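Local coordinates for ethyl tert-butyl ether degradation EthD protein (Ralstonia eutropha JMP134, PDB 3BF4) that is of unknown function but belongs to the EthD family with a ferredoxin-like fold and may have oxidoreductase activity, at residues 38-43 with 106-111. The protein carries 3 engineered substitutions. Numbering follows the deposited sequence.
Sequences AYYCDR and ANYTDI. With EDO (1,2-ethanediol), chain C.
Y108 sets its ring against two tyrosines, Y39 and Y40, where the first turn of helix 37-52 meets the loop running from helix 87-103 to strand 114-120 of this ferredoxin-like fold. Y40 comes over one face of the Y108 ring, its CD1 3.4 Å from Y108 CE1; the ring planes are tilted 41° to each other, an oblique pair. Y39 crosses the Y108 side chain at about a right angle, bringing its CD1 to 3.6 Å from Y108 CD2. With chi1 of 61°, Y108 holds CG between its own backbone N and carbonyl carbon, which sends the ring in beside the two helix residues. The N107 side chain slants across the hydroxyl end of Y39, amide and ring planes 57° apart, with N107 CB 3.6 Å from Y39 CZ, while the backbone O of N107 sits over the Y39 ring, on the face opposite R43 CB. D104 accepts hydrogen bonds from both Y39 OH and N107 ND2, tying the helix to the loop at this more exposed end. On the buried side, Y108 OH hydrogen-bonds Y27 of strand 21-28. An ethanediol, probably from the crystallisation liquor, hydrogen-bonds Y27 OH as well as Y40 OH, its O1 lying 2.8 Å from Y40 OH.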
loop_
_atom_site.group_PDB
_atom_site.type_symbol
_atom_site.label_atom_id
_atom_site.label_comp_id
_atom_site.label_asym_id
_atom_site.label_seq_id
_atom_site.Cartn_x
_atom_site.Cartn_y
_atom_site.Cartn_z
ATOM N N ALA A 38 -8.026 -16.083 -6.438
ATOM C CA ALA A 38 -7.171 -17.075 -7.123
ATOM C C ALA A 38 -6.810 -16.617 -8.535
ATOM O O ALA A 38 -5.641 -16.626 -8.903
ATOM C CB ALA A 38 -7.848 -18.470 -7.171
ATOM N N TYR A 39 -7.815 -16.220 -9.318
ATOM C CA TYR A 39 -7.598 -15.718 -10.689
ATOM C C TYR A 39 -6.714 -14.467 -10.645
ATOM O O TYR A 39 -5.767 -14.331 -11.415
ATOM C CB TYR A 39 -8.937 -15.380 -11.378
ATOM C CG TYR A 39 -8.810 -15.038 -12.856
ATOM C CD1 TYR A 39 -8.384 -13.756 -13.273
ATOM C CD2 TYR A 39 -9.113 -15.987 -13.845
ATOM C CE1 TYR A 39 -8.261 -13.436 -14.622
ATOM C CE2 TYR A 39 -8.991 -15.669 -15.223
ATOM C CZ TYR A 39 -8.562 -14.393 -15.595
ATOM O OH TYR A 39 -8.430 -14.050 -16.920
ATOM N N TYR A 40 -7.050 -13.562 -9.737
ATOM C CA TYR A 40 -6.306 -12.322 -9.556
ATOM C C TYR A 40 -4.810 -12.565 -9.357
ATOM O O TYR A 40 -3.983 -12.012 -10.072
ATOM C CB TYR A 40 -6.875 -11.545 -8.366
ATOM C CG TYR A 40 -6.248 -10.205 -8.156
ATOM C CD1 TYR A 40 -6.224 -9.261 -9.193
ATOM C CD2 TYR A 40 -5.722 -9.836 -6.912
ATOM C CE1 TYR A 40 -5.673 -7.993 -9.013
ATOM C CE2 TYR A 40 -5.166 -8.548 -6.719
ATOM C CZ TYR A 40 -5.147 -7.641 -7.773
ATOM O OH TYR A 40 -4.594 -6.405 -7.594
ATOM N N CYS A 41 -4.500 -13.451 -8.426
ATOM C CA CYS A 41 -3.130 -13.783 -8.075
ATOM C C CYS A 41 -2.337 -14.633 -9.083
ATOM O O CYS A 41 -1.192 -14.300 -9.362
ATOM C CB CYS A 41 -3.138 -14.520 -6.739
ATOM S SG CYS A 41 -1.532 -14.982 -6.150
ATOM N N ASP A 42 -2.931 -15.725 -9.578
ATOM C CA ASP A 42 -2.212 -16.653 -10.498
ATOM C C ASP A 42 -2.400 -16.378 -11.992
ATOM O O ASP A 42 -1.581 -16.853 -12.780
ATOM C CB ASP A 42 -2.323 -18.191 -10.177
ATOM C CG ASP A 42 -3.302 -18.541 -9.055
ATOM O OD1 ASP A 42 -3.148 -17.976 -7.952
ATOM O OD2 ASP A 42 -4.174 -19.426 -9.246
ATOM N N ARG A 43 -3.428 -15.609 -12.388
ATOM C CA ARG A 43 -3.678 -15.301 -13.823
ATOM C C ARG A 43 -3.468 -13.834 -14.161
ATOM O O ARG A 43 -2.654 -13.504 -15.020
ATOM C CB ARG A 43 -5.103 -15.707 -14.243
ATOM C CG ARG A 43 -5.478 -17.178 -13.995
ATOM C CD ARG A 43 -4.953 -18.081 -15.071
ATOM N NE ARG A 43 -5.731 -17.940 -16.313
ATOM C CZ ARG A 43 -6.834 -18.632 -16.649
ATOM N NH1 ARG A 43 -7.369 -19.567 -15.846
ATOM N NH2 ARG A 43 -7.424 -18.382 -17.826
ATOM N N ALA A 106 -12.885 -7.792 -15.520
ATOM C CA ALA A 106 -14.194 -8.491 -15.486
ATOM C C ALA A 106 -14.110 -10.015 -15.248
ATOM O O ALA A 106 -15.089 -10.616 -14.834
ATOM C CB ALA A 106 -14.989 -8.216 -16.774
ATOM N N ASN A 107 -12.962 -10.629 -15.539
ATOM C CA ASN A 107 -12.759 -12.063 -15.322
ATOM C C ASN A 107 -12.616 -12.482 -13.854
ATOM O O ASN A 107 -12.727 -13.672 -13.553
ATOM C CB ASN A 107 -11.556 -12.557 -16.139
ATOM C CG ASN A 107 -11.773 -12.412 -17.641
ATOM O OD1 ASN A 107 -12.869 -12.647 -18.144
ATOM N ND2 ASN A 107 -10.730 -12.028 -18.357
ATOM N N TYR A 108 -12.327 -11.536 -12.959
ATOM C CA TYR A 108 -12.227 -11.820 -11.520
ATOM C C TYR A 108 -13.046 -10.908 -10.605
ATOM O O TYR A 108 -13.219 -11.262 -9.443
ATOM C CB TYR A 108 -10.758 -11.843 -11.062
ATOM C CG TYR A 108 -9.991 -10.552 -11.255
ATOM C CD1 TYR A 108 -9.950 -9.576 -10.256
ATOM C CD2 TYR A 108 -9.262 -10.326 -12.421
ATOM C CE1 TYR A 108 -9.218 -8.373 -10.437
ATOM C CE2 TYR A 108 -8.523 -9.155 -12.608
ATOM C CZ TYR A 108 -8.517 -8.173 -11.626
ATOM O OH TYR A 108 -7.814 -7.022 -11.811
ATOM N N THR A 109 -13.543 -9.768 -11.092
ATOM C CA THR A 109 -14.314 -8.852 -10.256
ATOM C C THR A 109 -15.109 -7.793 -11.027
ATOM O O THR A 109 -14.766 -7.449 -12.168
ATOM C CB THR A 109 -13.372 -8.068 -9.270
ATOM O OG1 THR A 109 -14.149 -7.355 -8.296
ATOM C CG2 THR A 109 -12.441 -7.058 -10.016
ATOM N N ASP A 110 -16.182 -7.288 -10.411
ATOM C CA ASP A 110 -16.955 -6.140 -10.932
ATOM C C ASP A 110 -16.657 -4.865 -10.113
ATOM O O ASP A 110 -17.291 -3.828 -10.331
ATOM C CB ASP A 110 -18.468 -6.438 -10.958
ATOM C CG ASP A 110 -18.885 -7.363 -12.101
ATOM O OD1 ASP A 110 -18.315 -7.285 -13.217
ATOM O OD2 ASP A 110 -19.820 -8.161 -11.889
ATOM N N ILE A 111 -15.663 -4.921 -9.222
ATOM C CA ILE A 111 -15.267 -3.778 -8.391
ATOM C C ILE A 111 -14.292 -2.893 -9.185
ATOM O O ILE A 111 -13.289 -3.391 -9.695
ATOM C CB ILE A 111 -14.599 -4.242 -7.054
ATOM C CG1 ILE A 111 -15.573 -5.130 -6.245
ATOM C CG2 ILE A 111 -14.140 -3.029 -6.233
ATOM C CD1 ILE A 111 -15.036 -5.637 -4.907
HETATM C C1 EDO C . -3.909 -5.109 -10.963
HETATM O O1 EDO C . -4.910 -4.880 -9.951
HETATM C C2 EDO C . -4.199 -4.368 -12.272
HETATM O O2 EDO C . -5.602 -4.147 -12.448
#